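Local coordinates for protein isomaltodextranase (Arthrobacter globiformis, PDB 5AWO) that hydrolyses alpha-1,6-glucosidic linkages in dextran-like polysaccharides, releasing successive isomaltose units from the non-reducing ends of the chains, at residues 60-63 with 64-67; 107-110 with 111-115. All blocks are in the same frame, centred on the assembly; numbering follows the deposited sequence. Where two conformers were deposited one is given.

Interaction 1: 60-63 with 64-67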
ATOM      1  N   LYS A  60      -7.269 -16.339  21.879  1.00 18.29           N
ATOM      2  CA  LYS A  60      -7.748 -15.527  23.001  1.00 20.03           C
ATOM      3  C   LYS A  60      -6.586 -14.932  23.809  1.00 17.67           C
ATOM      4  O   LYS A  60      -6.592 -13.746  24.113  1.00 19.35           O
ATOM      5  CB  LYS A  60      -8.648 -16.364  23.925  1.00 21.85           C
ATOM      6  CG  LYS A  60      -9.283 -15.559  25.051  1.00 24.54           C
ATOM      7  CD  LYS A  60     -10.079 -16.455  25.986  1.00 24.88           C
ATOM      8  CE  LYS A  60     -10.775 -15.657  27.080  1.00 26.20           C
ATOM      9  NZ  LYS A  60      -9.817 -14.924  27.955  1.00 27.27           N
ATOM     10  N   VAL A  61      -5.605 -15.758  24.145  1.00 18.92           N
ATOM     11  CA  VAL A  61      -4.506 -15.291  24.990  1.00 19.02           C
ATOM     12  C   VAL A  61      -3.695 -14.220  24.243  1.00 19.47           C
ATOM     13  O   VAL A  61      -3.321 -13.200  24.814  1.00 19.89           O
ATOM     14  CB  VAL A  61      -3.655 -16.459  25.522  1.00 19.94           C
ATOM     15  CG1 VAL A  61      -2.479 -15.960  26.337  1.00 20.45           C
ATOM     16  CG2 VAL A  61      -4.504 -17.354  26.434  1.00 20.80           C
ATOM     17  N   ASN A  62      -3.482 -14.415  22.947  1.00 19.52           N
ATOM     18  CA  ASN A  62      -2.844 -13.345  22.164  1.00 18.87           C
ATOM     19  C   ASN A  62      -3.641 -12.056  22.142  1.00 18.18           C
ATOM     20  O   ASN A  62      -3.084 -10.967  22.316  1.00 19.73           O
ATOM     21  CB  ASN A  62      -2.560 -13.799  20.729  1.00 17.72           C
ATOM     22  CG  ASN A  62      -1.341 -14.696  20.633  1.00 17.21           C
ATOM     23  OD1 ASN A  62      -1.423 -15.919  20.436  1.00 18.81           O
ATOM     24  ND2 ASN A  62      -0.191 -14.098  20.827  1.00 15.93           N
ATOM     25  N   ILE A  63      -4.965 -12.155  21.956  1.00 17.91           N
ATOM     26  CA  ILE A  63      -5.799 -10.973  21.975  1.00 18.98           C
ATOM     27  C   ILE A  63      -5.687 -10.234  23.331  1.00 18.42           C
ATOM     28  O   ILE A  63      -5.588  -9.008  23.368  1.00 19.12           O
ATOM     29  CB  ILE A  63      -7.283 -11.283  21.686  1.00 19.79           C
ATOM     30  CG1 ILE A  63      -7.443 -11.674  20.208  1.00 20.23           C
ATOM     31  CG2 ILE A  63      -8.183 -10.110  22.057  1.00 20.19           C
ATOM     32  CD1 ILE A  63      -8.807 -12.232  19.879  1.00 22.18           C
ATOM     33  N   ASP A  64      -5.749 -10.995  24.418  1.00 20.21           N
ATOM     34  CA  ASP A  64      -5.685 -10.385  25.755  1.00 21.47           C
ATOM     35  C   ASP A  64      -4.334  -9.690  25.969  1.00 20.69           C
ATOM     36  O   ASP A  64      -4.274  -8.598  26.528  1.00 23.08           O
ATOM     37  CB  ASP A  64      -5.954 -11.428  26.841  1.00 23.14           C
ATOM     38  CG  ASP A  64      -7.397 -11.932  26.836  1.00 24.26           C
ATOM     39  OD1 ASP A  64      -8.257 -11.257  26.259  1.00 23.04           O
ATOM     40  OD2 ASP A  64      -7.634 -13.012  27.438  1.00 29.51           O
ATOM     41  N   TRP A  65      -3.276 -10.306  25.460  1.00 19.90           N
ATOM     42  CA  TRP A  65      -1.938  -9.714  25.492  1.00 19.95           C
ATOM     43  C   TRP A  65      -1.894  -8.441  24.651  1.00 19.14           C
ATOM     44  O   TRP A  65      -1.399  -7.424  25.101  1.00 19.47           O
ATOM     45  CB  TRP A  65      -0.904 -10.740  25.031  1.00 20.32           C
ATOM     46  CG  TRP A  65       0.432 -10.201  24.599  1.00 19.80           C
ATOM     47  CD1 TRP A  65       1.384  -9.593  25.373  1.00 20.70           C
ATOM     48  CD2 TRP A  65       0.960 -10.238  23.277  1.00 19.21           C
ATOM     49  NE1 TRP A  65       2.473  -9.273  24.614  1.00 20.31           N
ATOM     50  CE2 TRP A  65       2.247  -9.679  23.322  1.00 19.16           C
ATOM     51  CE3 TRP A  65       0.485 -10.743  22.058  1.00 19.94           C
ATOM     52  CZ2 TRP A  65       3.044  -9.564  22.194  1.00 18.15           C
ATOM     53  CZ3 TRP A  65       1.288 -10.635  20.937  1.00 19.96           C
ATOM     54  CH2 TRP A  65       2.550 -10.047  21.012  1.00 19.73           C
ATOM     55  N   LEU A  66      -2.466  -8.467  23.446  1.00 18.79           N
ATOM     56  CA  LEU A  66      -2.501  -7.277  22.626  1.00 19.24           C
ATOM     57  C   LEU A  66      -3.285  -6.174  23.305  1.00 19.11           C
ATOM     58  O   LEU A  66      -2.896  -5.014  23.292  1.00 19.18           O
ATOM     59  CB  LEU A  66      -3.135  -7.544  21.254  1.00 18.73           C
ATOM     60  CG  LEU A  66      -2.324  -8.483  20.363  1.00 18.75           C
ATOM     61  CD1 LEU A  66      -3.227  -8.953  19.244  1.00 19.41           C
ATOM     62  CD2 LEU A  66      -1.074  -7.806  19.833  1.00 19.00           C
ATOM     63  N   ALA A  67      -4.432  -6.521  23.896  1.00 20.35           N
ATOM     64  CA  ALA A  67      -5.274  -5.496  24.466  1.00 21.51           C
ATOM     65  C   ALA A  67      -4.562  -4.735  25.601  1.00 22.03           C
ATOM     66  O   ALA A  67      -4.839  -3.563  25.800  1.00 24.79           O
ATOM     67  CB  ALA A  67      -6.563  -6.104  24.980  1.00 22.51           C
TER
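Lys60 and Asp64 form an i to i+4 salt bridge along helix 56-68, between strands 39-42 and 77-79 of the TIM barrel of this family 27 glycoside hydrolase. The lysine chain runs extended as far as CE and bends only at its last torsion (chi4 -61°), which turns NZ to OD2 of Asp64 at 2.9 Å, on the syn lone pair. Both charged groups also hydrogen-bond to Tyr113 OH of helix 107-116, the carboxylate through its other oxygen, OD1. Shortening Asp64 to an alanine is likely to leave the ammonium of Lys60 without this counter-charge and the Tyr113 hydroxyl without its carboxylate partner.

The backbone carries four successive alpha-helical bonds, from Asp64 N to Lys60 O through to Ala67 N to Ile63 O, the last 2.8 Å long. Among the apolar side chains, Ile63 packs on Trp110, Tyr113 and Leu114 of helix 107-116, while Leu66 rests on Trp41 of strand 39-42. Asn62 and Trp65 run side by side, amide and indole planes 71° apart. The carbonyl O of Asn62 lies at the indole edge, near the ring plane, 3.6 Å from Trp65 CE3.

Interaction 2: 107-110 with 111-115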
ATOM      1  N   TRP A 107     -17.539 -15.859  14.380  1.00 18.94           N
ATOM      2  CA  TRP A 107     -16.857 -14.606  14.085  1.00 19.27           C
ATOM      3  C   TRP A 107     -17.456 -13.448  14.882  1.00 20.41           C
ATOM      4  O   TRP A 107     -16.733 -12.574  15.347  1.00 20.61           O
ATOM      5  CB  TRP A 107     -16.946 -14.284  12.605  1.00 18.69           C
ATOM      6  CG  TRP A 107     -16.165 -15.183  11.655  1.00 17.34           C
ATOM      7  CD1 TRP A 107     -16.668 -15.940  10.639  1.00 17.46           C
ATOM      8  CD2 TRP A 107     -14.742 -15.317  11.574  1.00 17.49           C
ATOM      9  NE1 TRP A 107     -15.658 -16.581   9.966  1.00 17.79           N
ATOM     10  CE2 TRP A 107     -14.462 -16.205  10.522  1.00 17.32           C
ATOM     11  CE3 TRP A 107     -13.676 -14.801  12.317  1.00 19.05           C
ATOM     12  CZ2 TRP A 107     -13.153 -16.563  10.171  1.00 17.77           C
ATOM     13  CZ3 TRP A 107     -12.373 -15.155  11.971  1.00 18.89           C
ATOM     14  CH2 TRP A 107     -12.131 -16.041  10.923  1.00 18.67           C
ATOM     15  N   ALA A 108     -18.785 -13.442  15.042  1.00 20.12           N
ATOM     16  CA  ALA A 108     -19.443 -12.321  15.732  1.00 20.49           C
ATOM     17  C   ALA A 108     -19.036 -12.276  17.189  1.00 20.38           C
ATOM     18  O   ALA A 108     -18.792 -11.200  17.734  1.00 22.29           O
ATOM     19  CB  ALA A 108     -20.957 -12.436  15.624  1.00 20.96           C
ATOM     20  N   TYR A 109     -18.969 -13.429  17.829  1.00 21.02           N
ATOM     21  CA  TYR A 109     -18.505 -13.496  19.200  1.00 21.69           C
ATOM     22  C   TYR A 109     -17.124 -12.857  19.322  1.00 22.55           C
ATOM     23  O   TYR A 109     -16.882 -12.039  20.219  1.00 22.35           O
ATOM     24  CB  TYR A 109     -18.443 -14.918  19.710  1.00 22.63           C
ATOM     25  CG  TYR A 109     -17.819 -15.004  21.079  1.00 24.38           C
ATOM     26  CD1 TYR A 109     -16.441 -15.126  21.229  1.00 25.36           C
ATOM     27  CD2 TYR A 109     -18.600 -14.952  22.235  1.00 24.57           C
ATOM     28  CE1 TYR A 109     -15.852 -15.210  22.471  1.00 26.94           C
ATOM     29  CE2 TYR A 109     -18.015 -15.024  23.494  1.00 27.31           C
ATOM     30  CZ  TYR A 109     -16.636 -15.151  23.610  1.00 26.85           C
ATOM     31  OH  TYR A 109     -16.015 -15.231  24.846  1.00 28.49           O
ATOM     32  N   TRP A 110     -16.226 -13.216  18.409  1.00 21.81           N
ATOM     33  CA  TRP A 110     -14.865 -12.694  18.522  1.00 21.31           C
ATOM     34  C   TRP A 110     -14.784 -11.219  18.172  1.00 21.30           C
ATOM     35  O   TRP A 110     -14.000 -10.489  18.785  1.00 21.20           O
ATOM     36  CB  TRP A 110     -13.877 -13.556  17.724  1.00 20.37           C
ATOM     37  CG  TRP A 110     -13.611 -14.811  18.486  1.00 19.40           C
ATOM     38  CD1 TRP A 110     -13.966 -16.078  18.142  1.00 19.72           C
ATOM     39  CD2 TRP A 110     -13.007 -14.911  19.788  1.00 19.91           C
ATOM     40  NE1 TRP A 110     -13.589 -16.951  19.101  1.00 20.55           N
ATOM     41  CE2 TRP A 110     -13.005 -16.264  20.134  1.00 19.39           C
ATOM     42  CE3 TRP A 110     -12.442 -13.985  20.678  1.00 20.66           C
ATOM     43  CZ2 TRP A 110     -12.480 -16.734  21.344  1.00 20.73           C
ATOM     44  CZ3 TRP A 110     -11.921 -14.456  21.888  1.00 21.14           C
ATOM     45  CH2 TRP A 110     -11.949 -15.818  22.202  1.00 21.36           C
ATOM     46  N   ALA A 111     -15.581 -10.759  17.210  1.00 20.93           N
ATOM     47  CA  ALA A 111     -15.632  -9.338  16.906  1.00 21.26           C
ATOM     48  C   ALA A 111     -16.133  -8.536  18.123  1.00 21.25           C
ATOM     49  O   ALA A 111     -15.639  -7.452  18.401  1.00 22.78           O
ATOM     50  CB  ALA A 111     -16.483  -9.065  15.684  1.00 21.66           C
ATOM     51  N   ASN A 112     -17.112  -9.067  18.853  1.00 22.83           N
ATOM     52  CA  ASN A 112     -17.559  -8.390  20.069  0.50 23.25           C
ATOM     53  C   ASN A 112     -16.540  -8.436  21.214  1.00 23.19           C
ATOM     54  O   ASN A 112     -16.379  -7.440  21.946  1.00 23.61           O
ATOM     55  CB  ASN A 112     -18.894  -8.955  20.544  0.50 24.17           C
ATOM     56  CG  ASN A 112     -19.443  -8.185  21.723  0.50 24.64           C
ATOM     57  OD1 ASN A 112     -19.838  -7.033  21.580  0.50 25.79           O
ATOM     58  ND2 ASN A 112     -19.419  -8.797  22.902  0.50 25.70           N
ATOM     59  N   TYR A 113     -15.860  -9.573  21.388  1.00 22.94           N
ATOM     60  CA  TYR A 113     -14.825  -9.737  22.404  1.00 22.66           C
ATOM     61  C   TYR A 113     -13.730  -8.696  22.130  1.00 22.79           C
ATOM     62  O   TYR A 113     -13.265  -8.002  23.040  1.00 23.70           O
ATOM     63  CB  TYR A 113     -14.266 -11.172  22.355  1.00 23.01           C
ATOM     64  CG  TYR A 113     -13.245 -11.535  23.413  1.00 23.21           C
ATOM     65  CD1 TYR A 113     -11.904 -11.162  23.280  1.00 22.30           C
ATOM     66  CD2 TYR A 113     -13.606 -12.268  24.556  1.00 23.70           C
ATOM     67  CE1 TYR A 113     -10.968 -11.505  24.243  1.00 22.87           C
ATOM     68  CE2 TYR A 113     -12.682 -12.599  25.525  1.00 24.67           C
ATOM     69  CZ  TYR A 113     -11.364 -12.204  25.375  1.00 23.54           C
ATOM     70  OH  TYR A 113     -10.443 -12.548  26.345  1.00 24.70           O
ATOM     71  N   LEU A 114     -13.333  -8.580  20.862  1.00 21.80           N
ATOM     72  CA  LEU A 114     -12.368  -7.545  20.453  1.00 20.95           C
ATOM     73  C   LEU A 114     -12.894  -6.125  20.722  1.00 22.60           C
ATOM     74  O   LEU A 114     -12.186  -5.275  21.273  1.00 21.83           O
ATOM     75  CB  LEU A 114     -11.973  -7.744  18.971  1.00 20.22           C
ATOM     76  CG  LEU A 114     -11.006  -8.908  18.712  1.00 19.98           C
ATOM     77  CD1 LEU A 114     -11.116  -9.483  17.304  1.00 19.20           C
ATOM     78  CD2 LEU A 114      -9.568  -8.496  18.994  1.00 20.65           C
ATOM     79  N   ALA A 115     -14.146  -5.862  20.377  1.00 23.56           N
ATOM     80  CA  ALA A 115     -14.764  -4.554  20.628  1.00 24.57           C
ATOM     81  C   ALA A 115     -14.702  -4.160  22.107  1.00 24.59           C
ATOM     82  O   ALA A 115     -14.395  -3.002  22.431  1.00 24.66           O
ATOM     83  CB  ALA A 115     -16.202  -4.559  20.150  1.00 25.56           C
TER
HETATM   84  O   HOH W   1     -18.203 -11.650  22.667  1.00 32.09           O
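With CG beside the backbone N (chi1 -76°), the indole of Trp110 lies alongside Tyr113, whose own CG is turned anti to its N (chi1 -176°); the two side chains point the same way. They form a T-shaped (edge-to-face) pair, the six-membered edge of the indole toward the tyrosine face, with centroids 4.9 Å apart and planes at 61°. The touching atom is Trp110 CZ3, which stands over one face of the phenol, offset toward its rim and 3.6 Å from Tyr113 CG. Tyr109 also lies alongside Tyr113, its OH 3.8 Å from Tyr113 CD2. Tyr109 CD1 sits over the centre of one indole face, 3.7 Å above its plane.

Trp110 NE1 hydrogen-bonds to Glu56 OE2 of helix 56-68, which also supplies Asp64 and Lys60 as polar partners of Tyr113 OH. Arg117 adds a cation-pi contact to the Tyr113 ring.

Four i to i+4 backbone bonds link the segments, the shortest from Ala111 N to Trp107 O at 2.8 Å. Tyr109 O, already accepting from Tyr113 N, takes a second bond from a water at 2.8 Å, which accepts from Asn112 ND2 in one of that residue's two conformers. On another side of the helix, Trp107 and Leu114 pack against strand 120-124. An amphipathic helix of this kind, laid against a strand of the parallel sheet, is characteristic of the outer layer of a TIM barrel.

Overall arrangement
Interaction 1, on helix 56-68, closes before interaction 2, on helix 107-116, opens; their centres lie about 13 Å apart, and each is about 27 Å from the centre of the chain. The two helices belong to the outer layer of the TIM barrel, with strand 77-79 between them in sequence and next to both 39-42 and 120-124 in the parallel sheet. They meet directly: beside the probable Asp64-Tyr113 hydrogen bond, Lys60 CB packs 3.8 Å from Trp110 CH2. A polar junction and an apolar seam thus join neighbouring helices of the barrel wall, away from the two aspartates that probably serve as nucleophile and proton donor.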